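Local coordinates for protein murein peptide amidase A (Escherichia coli O157:H7, PDB 5HXD) that probably hydrolyses the gamma-D-glutamyl-diaminopimelic acid amide bond of murein tripeptide, acting as a zinc-dependent amidase of the peptidase M14 family in peptidoglycan degradation, at residues A[58-61]-A[62-66]; A[114-117]-A[118-121]; A[163-166]-A[167-171]; A[189-192]-A[193-196]. All blocks are in the same frame, centred on the assembly; numbering follows the deposited sequence.

Contact 1 of 4, residues A[58-61]-A[62-66]; sequences TLSC and ALRTL
The carbonyl oxygen of C61 accepts from two groups further along the chain. The hydroxyl of T65 donates to it, OG1 standing 2.7 Å from C61 O, and the backbone N of R64 adds a weak bond, 3.2 Å from C61 O. T65 OG1 meets the oxygen from above the carbonyl plane, because a chi1 of -69° lays the hydroxyl beside T65's own backbone N and folds it back over the preceding turn.

One residue earlier, the R64 chain bends at chi3 (-70°) and brings its guanidinium back over the same turn. NE donates to the hydroxyl of S60 (R64 NE to S60 OG, 3.2 Å) in a nearly straight bond of 166° that lies in the guanidinium plane, while C61 CA lies over one face of the group. R64 NH2 comes 3.3 Å from C61 SG.

All of this decorates helix 53-65, the crossover helix of a beta-alpha-beta unit with strands 43-45 and 74-76. Its ladder is regular where A62 N donates to T58 O at 2.9 Å and L63 N to L59 O at 2.9 Å. L59 and L63 rest on V75 of strand 74-76. S60 OG also bonds L86 O of the second subunit and R64 NH1 bonds R10 O, whereas C61 and T65 pack on W115 of the second subunit.

Contact 2 of 4, residues A[114-117]-A[118-121]; sequences RWNS and AAEE
R114 NH1 donates to the carbonyl oxygen of A119, 2.9 Å from A119 O, across the loop that joins the two strands of an antiparallel beta hairpin, 110-114 and 122-127. The acceptor lies at the edge of the guanidinium, close to its plane, while NH1 itself is tilted from the carbonyl plane. A bend at chi3 (-59°) in an otherwise extended arginine chain turns the group back over the loop, which ties the end of strand 110-114 to A119 within the connecting loop.

The second set of bonds involves the buried N116 and A119. A119 N donates to the side chain of N116, 3.0 Å from N116 OD1, the N-H approaching nearly along the C=O axis at a C=O...N angle of 167°. The same N-H makes a weak bond to N116 O, also 3.0 Å from A119 N, so the side-chain and backbone oxygens of one asparagine share a single donor. With chi1 at 55°, CG takes the crowded position between backbone N and carbonyl carbon, which folds the amide over the chain that follows.

Beyond these bonds the loop belongs to the dimer interface: S117 OG bonds D217 OD2 of the second subunit, and the W115 ring makes a cation-pi contact with R10 of the second subunit. R114 CG lies 3.5 Å from E121 O. The apolar contact is small: W115 CB touches A119 CB at 3.9 Å.

Contact 3 of 4, residues A[163-166]-A[167-171]; sequences IEDP and RHSEL
The D165 carboxylate reaches across the turn that follows it and is bonded through both oxygens. OD1 accepts from the backbone N of R167, 2.9 Å from D165 OD1, which closes an Asx turn; the N-H comes from above the carboxylate plane, 37° out of it. OD2 accepts the hydroxyl of S169, with S169 OG 2.9 Å away, on the syn side and only 16° out of plane. A weak bond from S169 N to D165 OD2, 3.3 Å long, grips the same oxygen. Because chi1 is -167°, the carboxylate swings away from D165 N, beside its carbonyl carbon, and faces the returning chain.

The backbone repeats the closure as a type I beta turn, H168 N lying 3.0 Å from D165 O. H205 NE2 is a further partner of D165 OD1; with that bond and the backbone donors, the buried acid is well satisfied and its anionic form is probably favoured.

S169 is the N-cap residue of helix 170-178, so the aspartate links strand 162-164 to that helix within the beta-alpha-beta unit completed by strand 183-184. The D165 side chain packs on L183 of strand 183-184 and on I207 of strand 206-210, the antiparallel neighbour on the other side of strand 162-164.

Contact 4 of 4, residues A[189-192]-A[193-196]; sequences YETP and GSFG
S194 N donates to T191 O, 3.2 Å apart with an N-H...O angle of 141°, and so closes a type II beta turn from T191 to S194. The tightly held side of the contact is that of the buried S194 and G193. The serine's CB bond points toward the preceding segment, and S194 CB lies 3.2 Å from T191 OG1; the threonine hydroxyl stands between its own backbone N and carbonyl carbon (chi1 66°), a rotation that brings OG1 over the serine. G193 takes a positive phi of 75°, the backbone shape that suits glycine in the third position of a type II turn. Its N-H is not idle, since N105 OD1 accepts from it.

The solvent side is that of T191 and P192, both partly exposed. The CB bond of P192 points away from the following segment, although CB itself lies 3.4 Å from G193 N. A cacodylate ion, probably from the crystallisation liquor, lies about 4 Å from the T191 side chain, which may mark a pocket.

S194 is the N-cap of helix 195-201, its OG accepting from S197 N. The turn thus carries the loop after strand 183-184 into that helix, whose F195 packs edge-to-face on F101 and against L141 and I145 of helix 136-148.

How the contacts relate
Contacts 3 and 4 both lead through an N-cap serine into a helix and lie 16 Å apart between centres, about 7 Å between nearest atoms. Contact 4 is close to the bound zinc ion, predicted to be catalytic: the T191 side chain is about 8 Å from it, and contact 2 approaches through the R114 side chain at about 9 Å. These two contacts come within about 6 Å at their nearest atoms. Contact 1 lies across the chain's centre from contact 4, yet shares the dimer interface with contact 2, whose W115 meets contact 1 of the second subunit. E164 of contact 3 comes close to the predicted proton donor/acceptor E210, although the P166 side chain in the turn is about 11 Å from that of E210.

Contact 1 of 4, residues A[58-61]-A[62-66]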
# COMPACT_ATOMS: atom_id res chain seq x y z
N THR A 58 6.58 3.77 6.14
CA THR A 58 7.64 4.13 7.07
C THR A 58 8.76 4.90 6.38
O THR A 58 9.19 5.95 6.87
CB THR A 58 8.25 2.89 7.73
OG1 THR A 58 7.28 2.27 8.57
CG2 THR A 58 9.46 3.30 8.57
N LEU A 59 9.21 4.38 5.25
CA LEU A 59 10.23 5.05 4.43
C LEU A 59 9.73 6.37 3.86
O LEU A 59 10.49 7.32 3.76
CB LEU A 59 10.70 4.13 3.30
CG LEU A 59 11.82 4.68 2.43
CD1 LEU A 59 13.03 5.04 3.28
CD2 LEU A 59 12.20 3.66 1.35
N SER A 60 8.45 6.43 3.47
CA SER A 60 7.85 7.67 2.97
C SER A 60 7.76 8.71 4.08
O SER A 60 7.81 9.91 3.82
CB SER A 60 6.45 7.40 2.40
OG SER A 60 5.85 8.59 1.90
N CYS A 61 7.60 8.23 5.32
CA CYS A 61 7.51 9.11 6.48
C CYS A 61 8.90 9.63 6.83
O CYS A 61 9.08 10.81 7.12
CB CYS A 61 6.90 8.39 7.68
SG CYS A 61 5.09 8.25 7.62
N ALA A 62 9.86 8.72 6.80
CA ALA A 62 11.24 9.08 7.08
C ALA A 62 11.74 10.07 6.05
O ALA A 62 12.38 11.04 6.40
CB ALA A 62 12.10 7.86 7.10
N LEU A 63 11.44 9.82 4.78
CA LEU A 63 11.85 10.71 3.70
C LEU A 63 11.22 12.09 3.84
O LEU A 63 11.82 13.09 3.47
CB LEU A 63 11.50 10.09 2.35
CG LEU A 63 11.83 10.80 1.04
CD1 LEU A 63 13.29 11.09 0.94
CD2 LEU A 63 11.43 9.91 -0.10
N ARG A 64 10.02 12.13 4.41
CA ARG A 64 9.25 13.37 4.59
C ARG A 64 9.55 14.05 5.94
O ARG A 64 9.08 15.16 6.20
CB ARG A 64 7.73 13.09 4.47
CG ARG A 64 7.21 12.95 3.02
CD ARG A 64 5.69 12.71 2.92
NE ARG A 64 5.30 11.38 3.40
CZ ARG A 64 4.55 11.15 4.48
NH1 ARG A 64 4.09 12.17 5.19
NH2 ARG A 64 4.27 9.91 4.84
N THR A 65 10.33 13.37 6.78
CA THR A 65 10.65 13.85 8.14
C THR A 65 12.05 14.43 8.24
O THR A 65 12.21 15.62 8.52
CB THR A 65 10.53 12.72 9.17
OG1 THR A 65 9.16 12.35 9.32
CG2 THR A 65 11.08 13.15 10.52
N LEU A 66 13.05 13.58 8.03
CA LEU A 66 14.46 13.97 8.05
C LEU A 66 14.69 15.23 7.22
O LEU A 66 14.04 15.43 6.19
CB LEU A 66 15.33 12.81 7.54
CG LEU A 66 16.85 13.11 7.44
CD1 LEU A 66 17.43 13.52 8.80
CD2 LEU A 66 17.63 11.94 6.83

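Contact 2 of 4, residues A[114-117]-A[118-121]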
# COMPACT_ATOMS: atom_id res chain seq x y z
N ARG A 114 3.93 -17.72 0.88
CA ARG A 114 3.07 -18.10 2.00
C ARG A 114 1.89 -17.14 2.08
O ARG A 114 2.11 -15.93 2.10
CB ARG A 114 3.86 -18.09 3.31
CG ARG A 114 3.14 -18.68 4.50
CD ARG A 114 3.94 -18.46 5.78
NE ARG A 114 5.24 -19.09 5.66
CZ ARG A 114 5.47 -20.36 5.94
NH1 ARG A 114 4.47 -21.13 6.36
NH2 ARG A 114 6.69 -20.87 5.79
N TRP A 115 0.67 -17.67 2.10
CA TRP A 115 -0.54 -16.84 2.16
C TRP A 115 -0.37 -15.75 3.22
O TRP A 115 -0.51 -14.56 2.94
CB TRP A 115 -1.77 -17.71 2.47
CG TRP A 115 -3.08 -16.96 2.54
CD1 TRP A 115 -3.87 -16.80 3.65
CD2 TRP A 115 -3.74 -16.26 1.47
NE1 TRP A 115 -4.98 -16.05 3.33
CE2 TRP A 115 -4.93 -15.72 2.00
CE3 TRP A 115 -3.45 -16.06 0.11
CZ2 TRP A 115 -5.82 -14.97 1.22
CZ3 TRP A 115 -4.33 -15.31 -0.66
CH2 TRP A 115 -5.50 -14.78 -0.10
N ASN A 116 -0.01 -16.16 4.44
CA ASN A 116 0.36 -15.24 5.51
C ASN A 116 1.08 -16.02 6.58
O ASN A 116 1.19 -17.23 6.46
CB ASN A 116 -0.85 -14.51 6.09
CG ASN A 116 -1.96 -15.45 6.59
OD1 ASN A 116 -1.75 -16.62 6.91
ND2 ASN A 116 -3.15 -14.91 6.67
N SER A 117 1.53 -15.34 7.63
CA SER A 117 2.28 -15.98 8.73
C SER A 117 1.51 -17.11 9.42
O SER A 117 2.10 -18.04 9.98
CB SER A 117 2.68 -14.95 9.78
OG SER A 117 1.53 -14.45 10.43
N ALA A 118 0.18 -17.03 9.35
CA ALA A 118 -0.69 -18.09 9.87
C ALA A 118 -0.58 -19.38 9.07
O ALA A 118 -0.48 -20.46 9.65
CB ALA A 118 -2.14 -17.61 9.89
N ALA A 119 -0.59 -19.28 7.74
CA ALA A 119 -0.54 -20.46 6.86
C ALA A 119 0.68 -21.33 7.12
O ALA A 119 1.79 -20.84 7.34
CB ALA A 119 -0.59 -20.05 5.39
N GLU A 120 0.47 -22.65 7.10
CA GLU A 120 1.49 -23.61 7.49
C GLU A 120 2.44 -23.97 6.37
O GLU A 120 3.52 -24.51 6.62
CB GLU A 120 0.84 -24.89 8.03
CG GLU A 120 -0.11 -24.68 9.20
CD GLU A 120 -0.43 -25.98 9.91
OE1 GLU A 120 -0.10 -27.06 9.37
OE2 GLU A 120 -1.02 -25.91 11.02
N GLU A 121 2.06 -23.67 5.13
CA GLU A 121 2.95 -23.93 4.00
C GLU A 121 2.95 -22.77 3.01
O GLU A 121 2.20 -21.81 3.15
CB GLU A 121 2.57 -25.24 3.30
CG GLU A 121 3.44 -26.42 3.77
CD GLU A 121 3.90 -27.33 2.64
OE1 GLU A 121 3.90 -26.88 1.47
OE2 GLU A 121 4.31 -28.48 2.92

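Contact 3 of 4, residues A[163-166]-A[167-171]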
# COMPACT_ATOMS: atom_id res chain seq x y z
N ILE A 163 17.06 -8.85 9.74
CA ILE A 163 17.97 -8.21 8.80
C ILE A 163 18.82 -9.27 8.10
O ILE A 163 19.65 -9.92 8.75
CB ILE A 163 18.91 -7.21 9.49
CG1 ILE A 163 18.12 -6.18 10.29
CG2 ILE A 163 19.82 -6.53 8.47
CD1 ILE A 163 17.23 -5.33 9.45
N GLU A 164 18.64 -9.45 6.79
CA GLU A 164 19.39 -10.47 6.06
C GLU A 164 20.60 -9.89 5.35
O GLU A 164 20.48 -9.42 4.23
CB GLU A 164 18.51 -11.15 5.03
CG GLU A 164 17.28 -11.77 5.61
CD GLU A 164 16.32 -12.20 4.53
OE1 GLU A 164 16.75 -12.96 3.63
OE2 GLU A 164 15.16 -11.77 4.60
N ASP A 165 21.76 -9.94 6.00
CA ASP A 165 22.98 -9.45 5.40
C ASP A 165 23.91 -10.60 5.06
O ASP A 165 24.56 -11.15 5.95
CB ASP A 165 23.69 -8.46 6.32
CG ASP A 165 24.79 -7.69 5.61
OD1 ASP A 165 25.26 -8.17 4.56
OD2 ASP A 165 25.18 -6.61 6.10
N PRO A 166 23.98 -10.95 3.77
CA PRO A 166 24.82 -12.03 3.21
C PRO A 166 26.31 -11.80 3.43
O PRO A 166 27.10 -12.74 3.31
CB PRO A 166 24.49 -12.01 1.71
CG PRO A 166 23.96 -10.63 1.45
CD PRO A 166 23.27 -10.19 2.72
N ARG A 167 26.69 -10.57 3.77
CA ARG A 167 28.09 -10.25 4.03
C ARG A 167 28.41 -10.22 5.52
O ARG A 167 29.58 -10.35 5.89
CB ARG A 167 28.46 -8.91 3.39
CG ARG A 167 29.39 -9.06 2.20
CD ARG A 167 28.84 -8.43 0.92
NE ARG A 167 29.51 -7.16 0.61
CZ ARG A 167 29.74 -6.72 -0.62
NH1 ARG A 167 29.37 -7.43 -1.67
NH2 ARG A 167 30.35 -5.55 -0.79
N HIS A 168 27.38 -10.06 6.34
CA HIS A 168 27.53 -9.74 7.77
C HIS A 168 28.49 -8.57 7.94
O HIS A 168 29.62 -8.74 8.41
CB HIS A 168 28.01 -10.95 8.57
CG HIS A 168 27.96 -10.75 10.06
ND1 HIS A 168 29.08 -10.40 10.80
CD2 HIS A 168 26.94 -10.83 10.95
CE1 HIS A 168 28.74 -10.28 12.07
NE2 HIS A 168 27.45 -10.54 12.19
N SER A 169 28.05 -7.38 7.53
CA SER A 169 28.91 -6.20 7.57
C SER A 169 28.48 -5.20 8.64
O SER A 169 27.68 -5.53 9.52
CB SER A 169 28.91 -5.52 6.20
OG SER A 169 27.60 -5.10 5.87
N GLU A 170 29.00 -3.98 8.57
CA GLU A 170 28.69 -2.95 9.56
C GLU A 170 27.23 -2.46 9.47
O GLU A 170 26.51 -2.37 10.48
CB GLU A 170 29.64 -1.77 9.40
CG GLU A 170 29.44 -0.66 10.41
CD GLU A 170 30.40 0.48 10.22
OE1 GLU A 170 31.27 0.37 9.33
OE2 GLU A 170 30.29 1.49 10.95
N LEU A 171 26.83 -2.14 8.25
CA LEU A 171 25.49 -1.65 7.97
C LEU A 171 24.48 -2.70 8.41
O LEU A 171 23.43 -2.38 8.98
CB LEU A 171 25.36 -1.34 6.48
CG LEU A 171 24.12 -0.64 5.97
CD1 LEU A 171 23.67 0.44 6.94
CD2 LEU A 171 24.43 -0.04 4.62

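Contact 4 of 4, residues A[189-192]-A[193-196]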
# COMPACT_ATOMS: atom_id res chain seq x y z
N TYR A 189 15.19 -20.45 2.70
CA TYR A 189 14.66 -21.08 1.49
C TYR A 189 15.22 -20.37 0.26
O TYR A 189 15.74 -19.25 0.35
CB TYR A 189 13.11 -21.08 1.46
CG TYR A 189 12.49 -19.72 1.60
CD1 TYR A 189 12.22 -18.93 0.49
CD2 TYR A 189 12.19 -19.21 2.86
CE1 TYR A 189 11.66 -17.67 0.64
CE2 TYR A 189 11.62 -17.96 3.01
CZ TYR A 189 11.36 -17.20 1.91
OH TYR A 189 10.80 -15.96 2.08
N GLU A 190 15.11 -21.04 -0.89
CA GLU A 190 15.69 -20.60 -2.16
C GLU A 190 14.79 -19.61 -2.89
O GLU A 190 13.58 -19.78 -2.90
CB GLU A 190 15.97 -21.82 -3.05
CG GLU A 190 17.27 -21.75 -3.84
CD GLU A 190 17.86 -23.13 -4.12
OE1 GLU A 190 18.64 -23.63 -3.27
OE2 GLU A 190 17.54 -23.72 -5.18
N THR A 191 15.38 -18.57 -3.47
CA THR A 191 14.61 -17.57 -4.21
C THR A 191 15.25 -17.24 -5.57
O THR A 191 15.85 -16.18 -5.74
CB THR A 191 14.45 -16.25 -3.40
OG1 THR A 191 15.73 -15.64 -3.24
CG2 THR A 191 13.85 -16.50 -2.03
N PRO A 192 15.08 -18.13 -6.57
CA PRO A 192 15.65 -17.90 -7.91
C PRO A 192 15.14 -16.61 -8.54
O PRO A 192 13.95 -16.31 -8.45
CB PRO A 192 15.16 -19.12 -8.71
CG PRO A 192 13.91 -19.56 -8.01
CD PRO A 192 14.16 -19.29 -6.55
N GLY A 193 16.02 -15.85 -9.16
CA GLY A 193 15.63 -14.62 -9.82
C GLY A 193 15.35 -13.47 -8.87
O GLY A 193 14.83 -12.44 -9.30
N SER A 194 15.69 -13.63 -7.59
CA SER A 194 15.48 -12.57 -6.59
C SER A 194 16.38 -11.34 -6.82
O SER A 194 17.39 -11.43 -7.52
CB SER A 194 15.71 -13.11 -5.18
OG SER A 194 17.09 -13.15 -4.86
N PHE A 195 15.99 -10.21 -6.24
CA PHE A 195 16.72 -8.97 -6.44
C PHE A 195 18.13 -9.12 -5.86
O PHE A 195 19.12 -8.72 -6.48
CB PHE A 195 15.97 -7.80 -5.79
CG PHE A 195 16.76 -6.53 -5.72
CD1 PHE A 195 17.05 -5.81 -6.86
CD2 PHE A 195 17.23 -6.06 -4.50
CE1 PHE A 195 17.80 -4.64 -6.80
CE2 PHE A 195 17.96 -4.91 -4.43
CZ PHE A 195 18.24 -4.19 -5.58
N GLY A 196 18.22 -9.74 -4.69
CA GLY A 196 19.50 -10.03 -4.08
C GLY A 196 20.34 -10.97 -4.90
O GLY A 196 21.56 -10.86 -4.91